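PDB 3U52: phenol hydroxylase component phO from Pseudomonas stutzeri, which probably serves as the small, non-catalytic gamma subunit of the six-chain hydroxylase component of a multicomponent monooxygenase that oxidises phenol. Local coordinates for residues 48-53 / 85-90; 42-47 / 91-96; 76-81 / 102-107; 69-74 / 106-111. All blocks are in the same frame, centred on the assembly; numbering follows the deposited sequence.

In the fold
The strand order 40-44, 24-29, 102-107, 77-80, 83-85, with helix 50-62 packed on the sheet, is that of ubiquitin-like beta-grasp folds. Contact 3, the most central (about 7 Å between its centre and the chain's), joins neighbouring strands by regular backbone hydrogen bonds plus a tryptophan on the helix side. Contact 4, the most peripheral (about 15 Å), shares Val106 and Thr107 but meets the loop after the helix by apolar packing. Contacts 1 and 2 adjoin where residues 85-96 pass the start of the helix. Contact 1 lies at the surface, the others are partly buried; in contacts 1 and 2 a single carbonyl oxygen accepts, two bonds in the first and one in the second.

Contact 1. Residues 48-53 / 85-90; sequences MTFSAL and FTPKAD
Ser51 grips the carbonyl oxygen of Ala89 twice. Its backbone N lies 2.9 Å from Ala89 O, in the carbonyl plane and on a lone pair, with an N-H...O angle of 153°. The hydroxyl OG, 3.1 Å from the same Ala89 O, donates from well above that plane, so the two donors reach the acceptor from different directions. Placing OG between the backbone N and the carbonyl carbon (chi1 61°) is what brings it over the oxygen. Beside it, Thr49 is the N-cap of helix 50-62: its OG1 accepts from Ala52 N at 3.1 Å. Loop 85-90 thus docks on the first turn of the single long helix of a beta-grasp-like fold, and Ala89 O serves one of the amides near that helix start. Farther out, Phe50 swings its ring toward the loop. Pro87 CB sits above the centre of one face in a CH-pi contact, 3.6 Å from the ring centroid, while Leu53 CD2 lies over the opposite face, nearer the rim. Phe50 CE2 also comes within 4.0 Å of Phe85 CE2, in the plane of the Phe85 ring and at its edge. On the outer side, Thr49 CG2 touches Asp90 O at 3.7 Å.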
loop_
_atom_site.group_PDB
_atom_site.type_symbol
_atom_site.label_atom_id
_atom_site.label_comp_id
_atom_site.label_asym_id
_atom_site.label_seq_id
_atom_site.Cartn_x
_atom_site.Cartn_y
_atom_site.Cartn_z
ATOM N N MET E 48 26.439 13.516 -59.967
ATOM C CA MET E 48 26.942 14.838 -59.580
ATOM C C MET E 48 28.470 14.811 -59.605
ATOM O O MET E 48 29.067 13.754 -59.482
ATOM C CB MET E 48 26.402 15.280 -58.222
ATOM C CG MET E 48 27.127 14.672 -57.015
ATOM S SD MET E 48 26.374 15.073 -55.405
ATOM C CE MET E 48 26.370 16.841 -55.350
ATOM N N THR E 49 29.089 15.962 -59.806
ATOM C CA THR E 49 30.554 16.007 -59.909
ATOM C C THR E 49 31.152 16.009 -58.500
ATOM O O THR E 49 30.502 16.410 -57.544
ATOM C CB THR E 49 31.041 17.278 -60.658
ATOM O OG1 THR E 49 30.600 18.449 -59.964
ATOM C CG2 THR E 49 30.489 17.341 -62.085
ATOM N N PHE E 50 32.394 15.578 -58.376
ATOM C CA PHE E 50 33.082 15.666 -57.101
ATOM C C PHE E 50 33.088 17.095 -56.558
ATOM O O PHE E 50 32.925 17.275 -55.360
ATOM C CB PHE E 50 34.494 15.083 -57.152
ATOM C CG PHE E 50 35.024 14.724 -55.785
ATOM C CD1 PHE E 50 35.648 15.693 -54.987
ATOM C CD2 PHE E 50 34.827 13.446 -55.264
ATOM C CE1 PHE E 50 36.114 15.382 -53.688
ATOM C CE2 PHE E 50 35.282 13.134 -53.988
ATOM C CZ PHE E 50 35.926 14.105 -53.202
ATOM N N SER E 51 33.245 18.114 -57.408
ATOM C CA SER E 51 33.260 19.492 -56.909
ATOM C C SER E 51 31.876 19.956 -56.449
ATOM O O SER E 51 31.776 20.769 -55.518
ATOM C CB SER E 51 33.882 20.465 -57.928
ATOM O OG SER E 51 33.107 20.459 -59.131
ATOM N N ALA E 52 30.804 19.441 -57.064
ATOM C CA ALA E 52 29.434 19.724 -56.582
ATOM C C ALA E 52 29.171 19.088 -55.182
ATOM O O ALA E 52 28.549 19.717 -54.327
ATOM C CB ALA E 52 28.381 19.269 -57.601
ATOM N N LEU E 53 29.671 17.869 -54.963
ATOM C CA LEU E 53 29.575 17.187 -53.655
ATOM C C LEU E 53 30.190 18.036 -52.552
ATOM O O LEU E 53 29.562 18.277 -51.519
ATOM C CB LEU E 53 30.259 15.829 -53.689
ATOM C CG LEU E 53 30.461 15.158 -52.318
ATOM C CD1 LEU E 53 29.111 14.599 -51.817
ATOM C CD2 LEU E 53 31.530 14.066 -52.433
ATOM N N PHE E 85 43.273 8.224 -52.369
ATOM C CA PHE E 85 42.355 8.591 -53.433
ATOM C C PHE E 85 42.606 9.998 -53.887
ATOM O O PHE E 85 42.701 10.935 -53.077
ATOM C CB PHE E 85 40.911 8.477 -52.944
ATOM C CG PHE E 85 39.867 8.888 -53.937
ATOM C CD1 PHE E 85 39.590 8.102 -55.045
ATOM C CD2 PHE E 85 39.092 10.011 -53.707
ATOM C CE1 PHE E 85 38.612 8.464 -55.941
ATOM C CE2 PHE E 85 38.072 10.398 -54.597
ATOM C CZ PHE E 85 37.833 9.625 -55.718
ATOM N N THR E 86 42.706 10.157 -55.192
ATOM C CA THR E 86 42.810 11.507 -55.723
ATOM C C THR E 86 41.582 11.900 -56.576
ATOM O O THR E 86 41.349 11.346 -57.668
ATOM C CB THR E 86 44.260 11.927 -56.245
ATOM O OG1 THR E 86 44.142 12.594 -57.506
ATOM C CG2 THR E 86 45.229 10.743 -56.352
ATOM N N PRO E 87 40.757 12.802 -56.027
ATOM C CA PRO E 87 39.527 13.188 -56.651
ATOM C C PRO E 87 39.768 13.954 -57.948
ATOM O O PRO E 87 40.745 14.711 -58.047
ATOM C CB PRO E 87 38.896 14.129 -55.626
ATOM C CG PRO E 87 40.006 14.593 -54.751
ATOM C CD PRO E 87 40.979 13.481 -54.728
ATOM N N LYS E 88 38.863 13.760 -58.907
ATOM C CA LYS E 88 38.754 14.584 -60.119
ATOM C C LYS E 88 37.560 15.524 -59.968
ATOM O O LYS E 88 36.410 15.094 -60.004
ATOM C CB LYS E 88 38.550 13.683 -61.331
ATOM C CG LYS E 88 39.661 12.668 -61.535
ATOM C CD LYS E 88 39.109 11.235 -61.713
ATOM C CE LYS E 88 39.710 10.499 -62.942
ATOM N NZ LYS E 88 41.219 10.376 -62.943
ATOM N N ALA E 89 37.833 16.806 -59.790
ATOM C CA ALA E 89 36.783 17.769 -59.498
ATOM C C ALA E 89 35.596 17.752 -60.485
ATOM O O ALA E 89 34.451 17.800 -60.076
ATOM C CB ALA E 89 37.374 19.158 -59.401
ATOM N N ASP E 90 35.877 17.672 -61.782
ATOM C CA ASP E 90 34.850 17.858 -62.796
ATOM C C ASP E 90 34.243 16.521 -63.268
ATOM O O ASP E 90 33.409 16.511 -64.163
ATOM C CB ASP E 90 35.425 18.680 -63.983
ATOM C CG ASP E 90 35.673 20.170 -63.631
ATOM O OD1 ASP E 90 34.750 20.859 -63.104
ATOM O OD2 ASP E 90 36.795 20.685 -63.911
#

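Contact 2. Residues 42-47 / 91-96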
loop_
_atom_site.group_PDB
_atom_site.type_symbol
_atom_site.label_atom_id
_atom_site.label_comp_id
_atom_site.label_asym_id
_atom_site.label_seq_id
_atom_site.Cartn_x
_atom_site.Cartn_y
_atom_site.Cartn_z
ATOM N N LEU E 42 25.082 10.444 -46.340
ATOM C CA LEU E 42 24.487 11.302 -47.362
ATOM C C LEU E 42 23.779 10.478 -48.477
ATOM O O LEU E 42 24.162 9.320 -48.751
ATOM C CB LEU E 42 25.584 12.189 -47.960
ATOM C CG LEU E 42 26.524 12.848 -46.941
ATOM C CD1 LEU E 42 27.818 13.242 -47.668
ATOM C CD2 LEU E 42 25.875 14.072 -46.329
ATOM N N LEU E 43 22.742 11.075 -49.081
ATOM C CA LEU E 43 22.064 10.537 -50.252
ATOM C C LEU E 43 22.351 11.529 -51.364
ATOM O O LEU E 43 22.025 12.723 -51.274
ATOM C CB LEU E 43 20.553 10.444 -50.044
ATOM C CG LEU E 43 19.877 9.550 -51.108
ATOM C CD1 LEU E 43 20.198 8.085 -50.873
ATOM C CD2 LEU E 43 18.379 9.751 -51.188
ATOM N N VAL E 44 22.908 10.983 -52.435
ATOM C CA VAL E 44 23.691 11.722 -53.414
ATOM C C VAL E 44 23.354 11.170 -54.824
ATOM O O VAL E 44 23.024 9.977 -54.970
ATOM C CB VAL E 44 25.166 11.491 -52.978
ATOM C CG1 VAL E 44 25.983 10.596 -53.876
ATOM C CG2 VAL E 44 25.829 12.692 -52.428
ATOM N N GLN E 45 23.412 12.038 -55.839
ATOM C CA GLN E 45 23.175 11.604 -57.237
ATOM C C GLN E 45 24.507 11.101 -57.784
ATOM O O GLN E 45 25.463 11.868 -57.840
ATOM C CB GLN E 45 22.620 12.752 -58.120
ATOM C CG GLN E 45 21.844 13.926 -57.390
ATOM C CD GLN E 45 20.302 13.757 -57.304
ATOM O OE1 GLN E 45 19.707 12.900 -57.988
ATOM N NE2 GLN E 45 19.649 14.587 -56.446
ATOM N N PRO E 46 24.585 9.823 -58.201
ATOM C CA PRO E 46 25.840 9.263 -58.736
ATOM C C PRO E 46 26.417 10.088 -59.927
ATOM O O PRO E 46 27.617 10.030 -60.220
ATOM C CB PRO E 46 25.443 7.851 -59.170
ATOM C CG PRO E 46 23.933 7.800 -59.123
ATOM C CD PRO E 46 23.476 8.847 -58.218
ATOM N N GLY E 47 25.572 10.887 -60.566
ATOM C CA GLY E 47 26.020 11.757 -61.639
ATOM C C GLY E 47 26.610 13.104 -61.228
ATOM O O GLY E 47 27.243 13.774 -62.064
ATOM N N ALA E 91 34.651 15.408 -62.660
ATOM C CA ALA E 91 34.135 14.067 -63.004
ATOM C C ALA E 91 33.047 13.596 -62.028
ATOM O O ALA E 91 33.100 13.902 -60.828
ATOM C CB ALA E 91 35.237 13.080 -63.024
ATOM N N SER E 92 32.080 12.843 -62.540
ATOM C CA SER E 92 30.973 12.387 -61.711
ATOM C C SER E 92 31.477 11.467 -60.587
ATOM O O SER E 92 32.586 10.919 -60.649
ATOM C CB SER E 92 29.888 11.687 -62.559
ATOM O OG SER E 92 30.225 10.335 -62.801
ATOM N N LEU E 93 30.652 11.300 -59.559
ATOM C CA LEU E 93 30.975 10.360 -58.474
ATOM C C LEU E 93 31.162 8.952 -59.017
ATOM O O LEU E 93 32.150 8.285 -58.715
ATOM C CB LEU E 93 29.870 10.412 -57.397
ATOM C CG LEU E 93 30.035 11.389 -56.212
ATOM C CD1 LEU E 93 30.960 12.599 -56.421
ATOM C CD2 LEU E 93 28.694 11.805 -55.628
ATOM N N LYS E 94 30.216 8.509 -59.839
ATOM C CA LYS E 94 30.198 7.145 -60.345
ATOM C C LYS E 94 31.408 6.800 -61.251
ATOM O O LYS E 94 31.981 5.712 -61.146
ATOM C CB LYS E 94 28.878 6.893 -61.088
ATOM C CG LYS E 94 28.741 5.480 -61.621
ATOM C CD LYS E 94 27.404 5.224 -62.267
ATOM C CE LYS E 94 27.152 3.709 -62.345
ATOM N NZ LYS E 94 25.784 3.339 -62.855
ATOM N N GLU E 95 31.789 7.716 -62.145
ATOM C CA GLU E 95 32.941 7.457 -63.042
ATOM C C GLU E 95 34.294 7.351 -62.330
ATOM O O GLU E 95 35.195 6.657 -62.801
ATOM C CB GLU E 95 32.985 8.415 -64.242
ATOM C CG GLU E 95 32.960 9.861 -63.921
ATOM C CD GLU E 95 33.112 10.749 -65.160
ATOM O OE1 GLU E 95 32.147 11.482 -65.514
ATOM O OE2 GLU E 95 34.207 10.722 -65.774
ATOM N N GLN E 96 34.427 7.982 -61.166
ATOM C CA GLN E 96 35.640 7.795 -60.387
ATOM C C GLN E 96 35.598 6.680 -59.328
ATOM O O GLN E 96 36.530 6.533 -58.547
ATOM C CB GLN E 96 36.190 9.130 -59.871
ATOM C CG GLN E 96 35.225 9.984 -59.121
ATOM C CD GLN E 96 35.687 11.410 -59.040
ATOM O OE1 GLN E 96 34.939 12.324 -59.326
ATOM N NE2 GLN E 96 36.927 11.608 -58.642
#
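Lys94 and Pro46 provide the polar link. The backbone N of Lys94 donates to Pro46 O at 3.0 Å, lying in the carbonyl plane with an N-H...O angle of 160°. The same oxygen is bordered by aliphatic carbon, with Lys94 CB 3.5 Å from Pro46 O and the CB atoms of Ser92 and Leu93 also close by. Gly47 O, one residue on, meets Ser92 CB in the same way. Within 91-96, Ser92 OG accepts from Glu95 N at 3.1 Å, an ST motif that starts the short helical turn of residues 93-95. A weak return bond from Ser92 N to Glu95 OE1 completes a reciprocal pairing of the kind seen in a capping box. That turn presents the amide of Lys94 to the proline carbonyl.

The apolar part has two pieces. Leu93 and Val44 meet nearly at right angles, and Leu93 CD2 is only 3.4 Å from Val44 CG1, tighter than a usual methyl contact; both side chains have unusual first torsions, so their exact fit is somewhat doubtful. Nearer the surface, Pro46 CB faces Lys94 CB at 4.0 Å, beyond which the lysine chain extends away with CG anti to the backbone N (chi1 -178°).

The contact lies where strand 40-44, an outermost strand of the sheet in this chain, gives way to the loop leading into helix 50-62. Val44 packs on Leu53 and Ile57 of that helix and Pro46 on Gln24 of strand 24-29, while Leu93 also packs on Met48.

Contact 3. Residues 76-81 / 102-107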
loop_
_atom_site.group_PDB
_atom_site.type_symbol
_atom_site.label_atom_id
_atom_site.label_comp_id
_atom_site.label_asym_id
_atom_site.label_seq_id
_atom_site.Cartn_x
_atom_site.Cartn_y
_atom_site.Cartn_z
ATOM N N ALA E 76 42.500 18.762 -50.019
ATOM C CA ALA E 76 42.867 18.027 -48.794
ATOM C C ALA E 76 43.318 16.603 -49.124
ATOM O O ALA E 76 43.381 16.222 -50.292
ATOM C CB ALA E 76 41.674 18.026 -47.797
ATOM N N GLU E 77 43.605 15.790 -48.117
ATOM C CA GLU E 77 43.995 14.405 -48.370
ATOM C C GLU E 77 42.814 13.427 -48.272
ATOM O O GLU E 77 42.079 13.478 -47.287
ATOM C CB GLU E 77 45.025 14.007 -47.367
ATOM C CG GLU E 77 46.240 14.871 -47.468
ATOM C CD GLU E 77 47.417 14.254 -46.776
ATOM O OE1 GLU E 77 48.384 15.009 -46.502
ATOM O OE2 GLU E 77 47.363 13.016 -46.500
ATOM N N TRP E 78 42.662 12.521 -49.244
ATOM C CA TRP E 78 41.412 11.753 -49.340
ATOM C C TRP E 78 41.686 10.300 -49.310
ATOM O O TRP E 78 42.685 9.829 -49.873
ATOM C CB TRP E 78 40.603 12.072 -50.633
ATOM C CG TRP E 78 39.949 13.393 -50.668
ATOM C CD1 TRP E 78 40.487 14.580 -51.137
ATOM C CD2 TRP E 78 38.606 13.701 -50.250
ATOM N NE1 TRP E 78 39.578 15.599 -50.986
ATOM C CE2 TRP E 78 38.415 15.088 -50.448
ATOM C CE3 TRP E 78 37.560 12.941 -49.701
ATOM C CZ2 TRP E 78 37.197 15.731 -50.142
ATOM C CZ3 TRP E 78 36.366 13.575 -49.385
ATOM C CH2 TRP E 78 36.195 14.954 -49.593
ATOM N N LEU E 79 40.809 9.565 -48.638
ATOM C CA LEU E 79 40.810 8.106 -48.760
ATOM C C LEU E 79 39.445 7.748 -49.275
ATOM O O LEU E 79 38.475 8.429 -48.976
ATOM C CB LEU E 79 40.997 7.422 -47.402
ATOM C CG LEU E 79 42.355 7.239 -46.675
ATOM C CD1 LEU E 79 43.135 8.497 -46.611
ATOM C CD2 LEU E 79 42.108 6.699 -45.277
ATOM N N LEU E 80 39.367 6.650 -50.012
ATOM C CA LEU E 80 38.101 6.106 -50.490
ATOM C C LEU E 80 38.132 4.660 -50.133
ATOM O O LEU E 80 38.971 3.927 -50.631
ATOM C CB LEU E 80 37.923 6.264 -52.002
ATOM C CG LEU E 80 36.797 5.445 -52.651
ATOM C CD1 LEU E 80 35.425 5.954 -52.145
ATOM C CD2 LEU E 80 36.882 5.550 -54.173
ATOM N N ASN E 81 37.225 4.245 -49.242
ATOM C CA ASN E 81 37.199 2.869 -48.756
ATOM C C ASN E 81 38.553 2.414 -48.174
ATOM O O ASN E 81 38.962 1.261 -48.336
ATOM C CB ASN E 81 36.617 1.911 -49.827
ATOM C CG ASN E 81 35.223 2.337 -50.245
ATOM O OD1 ASN E 81 34.443 2.728 -49.377
ATOM N ND2 ASN E 81 34.916 2.347 -51.574
ATOM N N SER E 102 30.087 3.581 -50.222
ATOM C CA SER E 102 31.492 3.981 -50.032
ATOM C C SER E 102 31.619 4.963 -48.868
ATOM O O SER E 102 30.689 5.744 -48.562
ATOM C CB SER E 102 32.062 4.621 -51.318
ATOM O OG SER E 102 32.360 3.574 -52.233
ATOM N N MET E 103 32.790 4.963 -48.260
ATOM C CA MET E 103 33.128 6.028 -47.308
ATOM C C MET E 103 34.346 6.741 -47.812
ATOM O O MET E 103 35.363 6.112 -48.039
ATOM C CB MET E 103 33.420 5.480 -45.912
ATOM C CG MET E 103 33.586 6.624 -44.875
ATOM S SD MET E 103 33.638 6.107 -43.216
ATOM C CE MET E 103 32.008 6.498 -42.732
ATOM N N LEU E 104 34.212 8.043 -48.012
ATOM C CA LEU E 104 35.331 8.940 -48.132
ATOM C C LEU E 104 35.853 9.450 -46.752
ATOM O O LEU E 104 35.056 9.835 -45.870
ATOM C CB LEU E 104 34.873 10.144 -48.934
ATOM C CG LEU E 104 34.497 9.878 -50.409
ATOM C CD1 LEU E 104 33.716 11.055 -50.948
ATOM C CD2 LEU E 104 35.755 9.596 -51.274
ATOM N N THR E 105 37.179 9.477 -46.582
ATOM C CA THR E 105 37.804 10.075 -45.393
ATOM C C THR E 105 38.536 11.282 -45.878
ATOM O O THR E 105 39.261 11.172 -46.848
ATOM C CB THR E 105 38.799 9.091 -44.704
ATOM O OG1 THR E 105 38.092 7.925 -44.287
ATOM C CG2 THR E 105 39.484 9.700 -43.466
ATOM N N VAL E 106 38.349 12.437 -45.262
ATOM C CA VAL E 106 39.051 13.638 -45.720
ATOM C C VAL E 106 39.824 14.233 -44.581
ATOM O O VAL E 106 39.246 14.573 -43.563
ATOM C CB VAL E 106 38.128 14.713 -46.349
ATOM C CG1 VAL E 106 36.892 15.064 -45.482
ATOM C CG2 VAL E 106 38.946 16.007 -46.692
ATOM N N THR E 107 41.147 14.330 -44.748
ATOM C CA THR E 107 42.029 14.892 -43.734
ATOM C C THR E 107 42.533 16.237 -44.240
ATOM O O THR E 107 43.027 16.333 -45.370
ATOM C CB THR E 107 43.190 13.912 -43.435
ATOM O OG1 THR E 107 42.659 12.748 -42.773
ATOM C CG2 THR E 107 44.258 14.540 -42.522
#
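Trp78 and Val106 run side by side from adjacent strands, their side chains pointing the same way. Val106 CB stands over the six-membered ring of the indole, 3.7 Å from its centroid and close to the ring normal, in a CH-pi contact. With CG anti to the carbonyl carbon (chi1 -72°), the indole leans across toward strand 102-107, so that Leu104 CB meets its edge near the ring plane, 3.8 Å from Trp78 CZ3. Val106 CG2 lies against the indole and also touches Ala76 CB. Farther along the same face Leu80 crosses Leu104 obliquely, CD1 of Leu80 touching CD2 of Leu104. This face looks toward helix 50-62, and the Trp78 ring makes an edge-to-face contact with Phe50. The two segments are neighbouring antiparallel strands of the beta-grasp-like sheet, with strand 102-107 between 77-80 and 24-29. Glu77-Thr107 and Leu79-Thr105 are hydrogen-bonded pairs, and the bond from Thr107 N to Glu77 O is 2.8 Å. Trp78-Val106 and Leu80-Leu104 are non-hydrogen-bonded. On the other face, Leu79 and Thr105 lie alongside one another, CB to CB at 3.9 Å. At the far end Asn81 takes a left-handed backbone conformation: Asn81 N still donates to Met103 O, while Asn81 OD1, in place of the main-chain carbonyl, accepts from Met103 N at 3.0 Å. Asn81 ND2 donates to Ser102 OG at 2.9 Å, with the hydroxyl almost in the amide plane. Ser102 OG is also hydrogen-bonded to Asp99 OD1, and Asn81 OD1 to a polar side chain of another protein chain.

Contact 4. Residues 69-74 / 106-111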
loop_
_atom_site.group_PDB
_atom_site.type_symbol
_atom_site.label_atom_id
_atom_site.label_comp_id
_atom_site.label_asym_id
_atom_site.label_seq_id
_atom_site.Cartn_x
_atom_site.Cartn_y
_atom_site.Cartn_z
ATOM N N ALA E 69 35.192 27.048 -42.514
ATOM C CA ALA E 69 35.426 28.206 -43.384
ATOM C C ALA E 69 36.877 28.248 -43.912
ATOM O O ALA E 69 37.125 28.781 -44.996
ATOM C CB ALA E 69 35.061 29.496 -42.647
ATOM N N LYS E 70 37.813 27.649 -43.169
ATOM C CA LYS E 70 39.235 27.633 -43.561
ATOM C C LYS E 70 39.638 26.443 -44.454
ATOM O O LYS E 70 40.746 26.412 -44.977
ATOM C CB LYS E 70 40.130 27.678 -42.312
ATOM C CG LYS E 70 39.641 28.624 -41.194
ATOM C CD LYS E 70 40.560 28.589 -39.985
ATOM C CE LYS E 70 39.998 29.421 -38.827
ATOM N NZ LYS E 70 40.820 29.274 -37.578
ATOM N N ALA E 71 38.749 25.464 -44.617
ATOM C CA ALA E 71 39.093 24.161 -45.230
ATOM C C ALA E 71 38.951 24.195 -46.739
ATOM O O ALA E 71 37.907 24.656 -47.244
ATOM C CB ALA E 71 38.170 23.079 -44.669
ATOM N N ASP E 72 39.961 23.705 -47.463
ATOM C CA ASP E 72 39.810 23.430 -48.904
ATOM C C ASP E 72 39.683 21.921 -49.065
ATOM O O ASP E 72 40.701 21.239 -49.286
ATOM C CB ASP E 72 41.042 23.927 -49.704
ATOM C CG ASP E 72 40.810 23.995 -51.257
ATOM O OD1 ASP E 72 39.822 23.443 -51.834
ATOM O OD2 ASP E 72 41.666 24.632 -51.916
ATOM N N PHE E 73 38.463 21.385 -48.899
ATOM C CA PHE E 73 38.240 19.933 -49.014
ATOM C C PHE E 73 38.523 19.641 -50.485
ATOM O O PHE E 73 38.206 20.464 -51.301
ATOM C CB PHE E 73 36.774 19.585 -48.689
ATOM C CG PHE E 73 36.351 19.897 -47.264
ATOM C CD1 PHE E 73 36.859 19.183 -46.191
ATOM C CD2 PHE E 73 35.416 20.894 -47.003
ATOM C CE1 PHE E 73 36.446 19.482 -44.852
ATOM C CE2 PHE E 73 35.007 21.196 -45.673
ATOM C CZ PHE E 73 35.537 20.473 -44.607
ATOM N N LEU E 74 39.097 18.544 -50.911
ATOM C CA LEU E 74 39.322 18.529 -52.425
ATOM C C LEU E 74 40.791 18.590 -52.689
ATOM O O LEU E 74 41.366 17.639 -53.229
ATOM C CB LEU E 74 38.633 19.732 -53.137
ATOM C CG LEU E 74 38.103 19.884 -54.611
ATOM C CD1 LEU E 74 39.003 20.675 -55.502
ATOM C CD2 LEU E 74 37.695 18.600 -55.326
ATOM N N VAL E 106 38.349 12.437 -45.262
ATOM C CA VAL E 106 39.051 13.638 -45.720
ATOM C C VAL E 106 39.824 14.233 -44.581
ATOM O O VAL E 106 39.246 14.573 -43.563
ATOM C CB VAL E 106 38.128 14.713 -46.349
ATOM C CG1 VAL E 106 36.892 15.064 -45.482
ATOM C CG2 VAL E 106 38.946 16.007 -46.692
ATOM N N THR E 107 41.147 14.330 -44.748
ATOM C CA THR E 107 42.029 14.892 -43.734
ATOM C C THR E 107 42.533 16.237 -44.240
ATOM O O THR E 107 43.027 16.333 -45.370
ATOM C CB THR E 107 43.190 13.912 -43.435
ATOM O OG1 THR E 107 42.659 12.748 -42.773
ATOM C CG2 THR E 107 44.258 14.540 -42.522
ATOM N N THR E 108 42.390 17.254 -43.403
ATOM C CA THR E 108 42.753 18.631 -43.709
ATOM C C THR E 108 43.944 19.071 -42.834
ATOM O O THR E 108 43.762 19.563 -41.727
ATOM C CB THR E 108 41.553 19.602 -43.451
ATOM O OG1 THR E 108 41.057 19.415 -42.112
ATOM C CG2 THR E 108 40.389 19.357 -44.473
ATOM N N PRO E 109 45.177 18.889 -43.328
ATOM C CA PRO E 109 46.393 19.327 -42.593
ATOM C C PRO E 109 46.258 20.726 -42.024
ATOM O O PRO E 109 45.804 21.645 -42.702
ATOM C CB PRO E 109 47.461 19.330 -43.689
ATOM C CG PRO E 109 46.998 18.156 -44.586
ATOM C CD PRO E 109 45.507 18.228 -44.609
ATOM N N GLY E 110 46.607 20.895 -40.771
ATOM C CA GLY E 110 46.560 22.238 -40.195
ATOM C C GLY E 110 45.233 22.571 -39.548
ATOM O O GLY E 110 45.120 23.565 -38.799
ATOM N N LEU E 111 44.217 21.756 -39.824
ATOM C CA LEU E 111 42.920 21.967 -39.189
ATOM C C LEU E 111 42.622 20.680 -38.442
ATOM O O LEU E 111 42.161 19.701 -39.029
ATOM C CB LEU E 111 41.841 22.313 -40.218
ATOM C CG LEU E 111 42.118 23.546 -41.090
ATOM C CD1 LEU E 111 41.055 23.692 -42.105
ATOM C CD2 LEU E 111 42.277 24.833 -40.280
#
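Phe73 makes the buried half of the contact, enclosed on several sides. Its CD1 lies 3.8 Å from Val106 CG2, which comes in at the ring edge and in the ring plane, the two side chains meeting roughly at right angles. Thr108 CG2 approaches the same CD1 atom of Phe73 obliquely, at 3.9 Å. Inside its own loop the ring is covered by Ala71 CB, 3.7 Å above the plane of one face and offset toward the rim, and Trp30 makes an edge-to-face contact with it. Phe73 also packs on Val54, Lys59 and Thr62 of helix 50-62, so it fills the angle between the helix and the end of strand 102-107. Thr108 divides its two branches: with OG1 between the backbone N and the carbonyl carbon (chi1 53°), the methyl is left to face the phenylalanine, while the hydroxyl is hydrogen-bonded to Trp30 NE1 and weakly to Leu111 O. Here the last strand of the beta-grasp-like sheet ends in a type II beta turn, Thr108 to Leu111, closed by Leu111 N bonding to Thr108 O at 2.9 Å. Gly110 takes the third position, with the positive phi (91°) usual there. The turn brings Leu111 back over the loop on the more open side, against partly exposed Ala71 and exposed Lys70. Leu111 CD1 reaches Ala71 CA at 3.7 Å and Ala71 CB at 3.9 Å. Leu111 CD2 lies more loosely, 4.1 Å from both CB and CD of Lys70, whose extended chain passes the leucine at a slant and then runs off from the turn.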